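Local coordinates for regulatory protein (Pseudomonas aeruginosa, PDB 5J2Y) that binds promoter DNA as a helix-turn-helix repressor of quorum sensing and so acts as a global regulator of gene expression, at residues L57-F60 / Y61-Q65; R24-Q27 / E28-W31. All blocks are in the same frame, centred on the assembly; numbering follows the deposited sequence.

In the fold
Both contacts are local, each between neighbours on one continuous piece of chain, and each sits at one end of a different helix. Contact 1 closes helix 52-62 at its C-terminus. Contact 2 opens helix 27-32 at its N-terminus. Their centres are about 16 Å apart, on opposite sides of the chain's centre. Each has a buried inner side, and there they touch: Tyr61 packs on Phe30 and Leu58 on Trp31. The outer sides differ. In contact 1 the backbone carbonyls are taken up by the turn, and exposed Glu63 and Gln65 lie over the last turn. In contact 2 a backbone N-H at the helix start meets a DNA phosphate.

Contact 1: residues L57-F60 / Y61-Q65; sequences LLHF and YIEGQ
The carboxylate of Glu63 reaches the edge of the Phe60 ring, with OE1 near the ring plane and 3.7 Å from Phe60 CD1. Ring and carboxylate planes are 71° apart, and the two side chains run side by side. His59 CD2 lies over one face of the Phe60 ring, near its rim, and Phe60 CE1 is at the edge of the His59 ring, in its plane. Glu63 also passes His59 at a slant: OE2 is 3.3 Å from His59 NE2, but the angle is poor for a hydrogen bond. Glu63 CG stands between its own backbone N and carbonyl carbon (chi1 84°), which turns the acid back over the last turn. On the inner side, Ile62 CD1 lies against Leu58, 4.3 Å from its CB. The buried Tyr61 ring packs edge-to-face with Phe34, and its OH is hydrogen-bonded to Asp68 and Arg23.

The backbone bonds from Tyr61 N to Leu57 O, Ile62 N to Leu58 O and Glu63 N to His59 O continue the helix. Gly64 then takes a positive phi (89°). Its N bonds to Tyr61 O at 3.0 Å, and Gln65 N bonds to Phe60 O at 2.8 Å. Together these form a Schellman motif, which ends helix 52-62.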
# COMPACT_ATOMS: atom_id res chain seq x y z
N LEU A 57 -3.29 -6.53 3.43
CA LEU A 57 -3.51 -5.18 3.93
C LEU A 57 -3.90 -4.23 2.83
O LEU A 57 -4.75 -3.36 3.04
CB LEU A 57 -2.28 -4.60 4.58
CG LEU A 57 -2.06 -4.84 6.04
CD1 LEU A 57 -0.64 -4.45 6.36
CD2 LEU A 57 -3.03 -4.03 6.88
N LEU A 58 -3.22 -4.32 1.68
CA LEU A 58 -3.54 -3.42 0.58
C LEU A 58 -4.97 -3.66 0.11
O LEU A 58 -5.72 -2.70 -0.10
CB LEU A 58 -2.60 -3.58 -0.60
CG LEU A 58 -1.21 -3.02 -0.31
CD1 LEU A 58 -0.25 -3.58 -1.31
CD2 LEU A 58 -1.23 -1.49 -0.36
N HIS A 59 -5.35 -4.92 0.04
CA HIS A 59 -6.73 -5.31 -0.31
C HIS A 59 -7.79 -4.62 0.56
O HIS A 59 -8.67 -3.91 0.08
CB HIS A 59 -6.92 -6.81 -0.23
CG HIS A 59 -8.33 -7.21 -0.47
ND1 HIS A 59 -8.93 -7.12 -1.71
CD2 HIS A 59 -9.28 -7.65 0.38
CE1 HIS A 59 -10.18 -7.54 -1.62
NE2 HIS A 59 -10.42 -7.86 -0.36
N PHE A 60 -7.65 -4.78 1.86
CA PHE A 60 -8.64 -4.21 2.77
C PHE A 60 -8.64 -2.70 2.77
O PHE A 60 -9.68 -2.06 3.01
CB PHE A 60 -8.41 -4.76 4.19
CG PHE A 60 -8.71 -6.22 4.31
CD1 PHE A 60 -10.00 -6.71 4.01
CD2 PHE A 60 -7.74 -7.12 4.74
CE1 PHE A 60 -10.28 -8.06 4.12
CE2 PHE A 60 -8.03 -8.48 4.86
CZ PHE A 60 -9.29 -8.94 4.56
N TYR A 61 -7.47 -2.12 2.55
CA TYR A 61 -7.34 -0.67 2.46
C TYR A 61 -8.02 -0.07 1.23
O TYR A 61 -8.77 0.89 1.33
CB TYR A 61 -5.86 -0.29 2.43
CG TYR A 61 -5.62 1.20 2.40
CD1 TYR A 61 -5.83 1.99 3.51
CD2 TYR A 61 -5.16 1.83 1.24
CE1 TYR A 61 -5.58 3.37 3.49
CE2 TYR A 61 -4.92 3.18 1.21
CZ TYR A 61 -5.11 3.95 2.34
OH TYR A 61 -4.88 5.32 2.26
N ILE A 62 -7.71 -0.63 0.09
CA ILE A 62 -8.23 -0.14 -1.19
C ILE A 62 -9.77 -0.26 -1.27
O ILE A 62 -10.45 0.69 -1.68
CB ILE A 62 -7.52 -0.89 -2.33
CG1 ILE A 62 -6.14 -0.28 -2.53
CG2 ILE A 62 -8.28 -0.77 -3.64
CD1 ILE A 62 -5.17 -1.23 -3.16
N GLU A 63 -10.33 -1.36 -0.79
CA GLU A 63 -11.79 -1.51 -0.73
C GLU A 63 -12.47 -0.62 0.36
O GLU A 63 -13.69 -0.55 0.47
CB GLU A 63 -12.15 -2.99 -0.68
CG GLU A 63 -12.11 -3.59 0.70
CD GLU A 63 -12.64 -5.05 0.78
OE1 GLU A 63 -12.85 -5.59 1.92
OE2 GLU A 63 -12.88 -5.64 -0.31
N GLY A 64 -11.68 0.13 1.12
CA GLY A 64 -12.22 1.09 2.10
C GLY A 64 -12.48 0.51 3.47
O GLY A 64 -13.04 1.17 4.32
N GLN A 65 -12.08 -0.72 3.71
CA GLN A 65 -12.39 -1.39 4.99
C GLN A 65 -11.46 -1.02 6.14
O GLN A 65 -11.80 -1.23 7.27
CB GLN A 65 -12.38 -2.90 4.80
CG GLN A 65 -12.74 -3.64 6.06
CD GLN A 65 -13.09 -5.09 5.82
OE1 GLN A 65 -13.43 -5.48 4.69
NE2 GLN A 65 -13.00 -5.91 6.88

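Contact 2: residues R24-Q27 / E28-W31; sequences RESQ and ETFW. With nucleotides of chain C.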
# COMPACT_ATOMS: atom_id res chain seq x y z
N ARG A 24 -2.34 12.00 -5.19
CA ARG A 24 -1.15 12.82 -5.26
C ARG A 24 -0.31 12.63 -3.98
O ARG A 24 0.06 13.58 -3.35
CB ARG A 24 -1.55 14.28 -5.50
CG ARG A 24 -2.37 14.53 -6.78
N GLU A 25 -0.03 11.37 -3.63
CA GLU A 25 0.81 11.06 -2.46
C GLU A 25 2.17 10.48 -2.87
O GLU A 25 2.26 9.66 -3.79
CB GLU A 25 0.11 10.08 -1.52
CG GLU A 25 -1.16 10.63 -0.89
CD GLU A 25 -1.81 9.66 0.09
OE1 GLU A 25 -1.45 8.46 0.10
OE2 GLU A 25 -2.71 10.10 0.84
N SER A 26 3.21 10.88 -2.17
CA SER A 26 4.49 10.25 -2.35
C SER A 26 4.45 8.75 -1.91
O SER A 26 3.61 8.33 -1.11
CB SER A 26 5.55 10.99 -1.54
OG SER A 26 5.27 10.91 -0.15
N GLN A 27 5.40 7.97 -2.40
CA GLN A 27 5.64 6.63 -1.91
C GLN A 27 5.86 6.62 -0.40
O GLN A 27 5.31 5.79 0.28
CB GLN A 27 6.86 6.01 -2.61
CG GLN A 27 6.61 5.69 -4.06
CD GLN A 27 7.83 5.10 -4.71
OE1 GLN A 27 8.92 5.19 -4.18
NE2 GLN A 27 7.64 4.45 -5.86
N GLU A 28 6.63 7.56 0.11
CA GLU A 28 6.91 7.63 1.55
C GLU A 28 5.62 7.77 2.31
O GLU A 28 5.40 7.06 3.30
CB GLU A 28 7.82 8.83 1.86
CG GLU A 28 8.14 9.12 3.35
CD GLU A 28 8.69 7.94 4.15
OE1 GLU A 28 9.42 7.10 3.57
OE2 GLU A 28 8.40 7.86 5.37
N THR A 29 4.77 8.69 1.83
CA THR A 29 3.54 9.04 2.54
C THR A 29 2.63 7.81 2.52
O THR A 29 2.15 7.36 3.53
CB THR A 29 2.84 10.26 1.88
OG1 THR A 29 3.63 11.46 2.06
CG2 THR A 29 1.51 10.52 2.50
N PHE A 30 2.46 7.23 1.36
CA PHE A 30 1.52 6.14 1.17
C PHE A 30 1.97 4.85 1.85
O PHE A 30 1.23 4.24 2.67
CB PHE A 30 1.35 5.92 -0.32
CG PHE A 30 0.38 4.82 -0.65
CD1 PHE A 30 -0.99 5.05 -0.70
CD2 PHE A 30 0.84 3.58 -0.94
CE1 PHE A 30 -1.86 4.05 -1.04
CE2 PHE A 30 -0.02 2.58 -1.26
CZ PHE A 30 -1.38 2.79 -1.29
N TRP A 31 3.21 4.45 1.61
CA TRP A 31 3.65 3.16 2.12
C TRP A 31 3.93 3.12 3.63
O TRP A 31 3.78 2.07 4.26
CB TRP A 31 4.84 2.69 1.35
CG TRP A 31 4.46 2.30 0.05
CD1 TRP A 31 4.60 3.03 -1.11
CD2 TRP A 31 3.84 1.07 -0.33
NE1 TRP A 31 4.10 2.33 -2.18
CE2 TRP A 31 3.64 1.11 -1.73
CE3 TRP A 31 3.43 -0.07 0.39
CZ2 TRP A 31 3.09 0.07 -2.43
CZ3 TRP A 31 2.86 -1.09 -0.28
CH2 TRP A 31 2.69 -1.02 -1.71
P DT C 7 7.23 9.48 -5.77
OP1 DT C 7 6.03 9.25 -6.62
OP2 DT C 7 7.16 9.18 -4.30
O5' DT C 7 8.46 8.71 -6.40
C5' DT C 7 8.73 8.80 -7.79
C4' DT C 7 9.95 7.97 -8.14
O4' DT C 7 11.11 8.46 -7.44
C3' DT C 7 9.86 6.47 -7.80
O3' DT C 7 10.26 5.82 -9.00
C2' DT C 7 10.89 6.28 -6.70
C1' DT C 7 11.89 7.36 -7.02
N1 DT C 7 12.73 7.81 -5.90
C2 DT C 7 14.09 7.82 -6.09
O2 DT C 7 14.62 7.40 -7.10
N3 DT C 7 14.81 8.33 -5.04
C4 DT C 7 14.31 8.82 -3.85
O4 DT C 7 15.08 9.24 -2.99
C5 DT C 7 12.88 8.79 -3.72
C7 DT C 7 12.25 9.29 -2.46
C6 DT C 7 12.17 8.31 -4.75
O HOH W 1 2.90 12.67 -0.07
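Ser26 is the N-cap of helix 27-32, and the first turn is closed by Phe30 N bonding to Ser26 O (2.9 Å) and Trp31 N bonding to Gln27 O (2.8 Å). The Ser26 hydroxyl lies over this turn. Its OG stands between the backbone N and the carbonyl carbon (chi1 64°), which brings it 2.8 Å from Thr29 OG1. A water joins the same two residues: it accepts from Ser26 N at 2.8 Å and is hydrogen-bonded to Thr29 OG1.

Glu25 crosses Phe30 at about a right angle. Its OE1 comes to the ring edge, in plane, 3.5 Å from Phe30 CD1. The carboxylate also forms salt bridges with Arg23 and Arg33, which probably keep it ionised. Gln27 O sits at the edge of the indole, 3.2 Å from Trp31 CD1. Phe30 CD2 lies over one face of the indole, near its rim.

Gln27 N bonds to OP2 of DT7 of chain C at 2.9 Å, almost straight at 171°. The extended Gln27 side chain runs along the sugar, with OE1 3.4 Å from DT7 C2'. Its amide is held by Gln38 and Glu45, and NE2 also bonds to the phosphate of another nucleotide. Phosphates bound by the backbone N-H and amide of a residue starting the first helix are known from helix-turn-helix repressors; helices 27-32 and 38-45 are probably that pair.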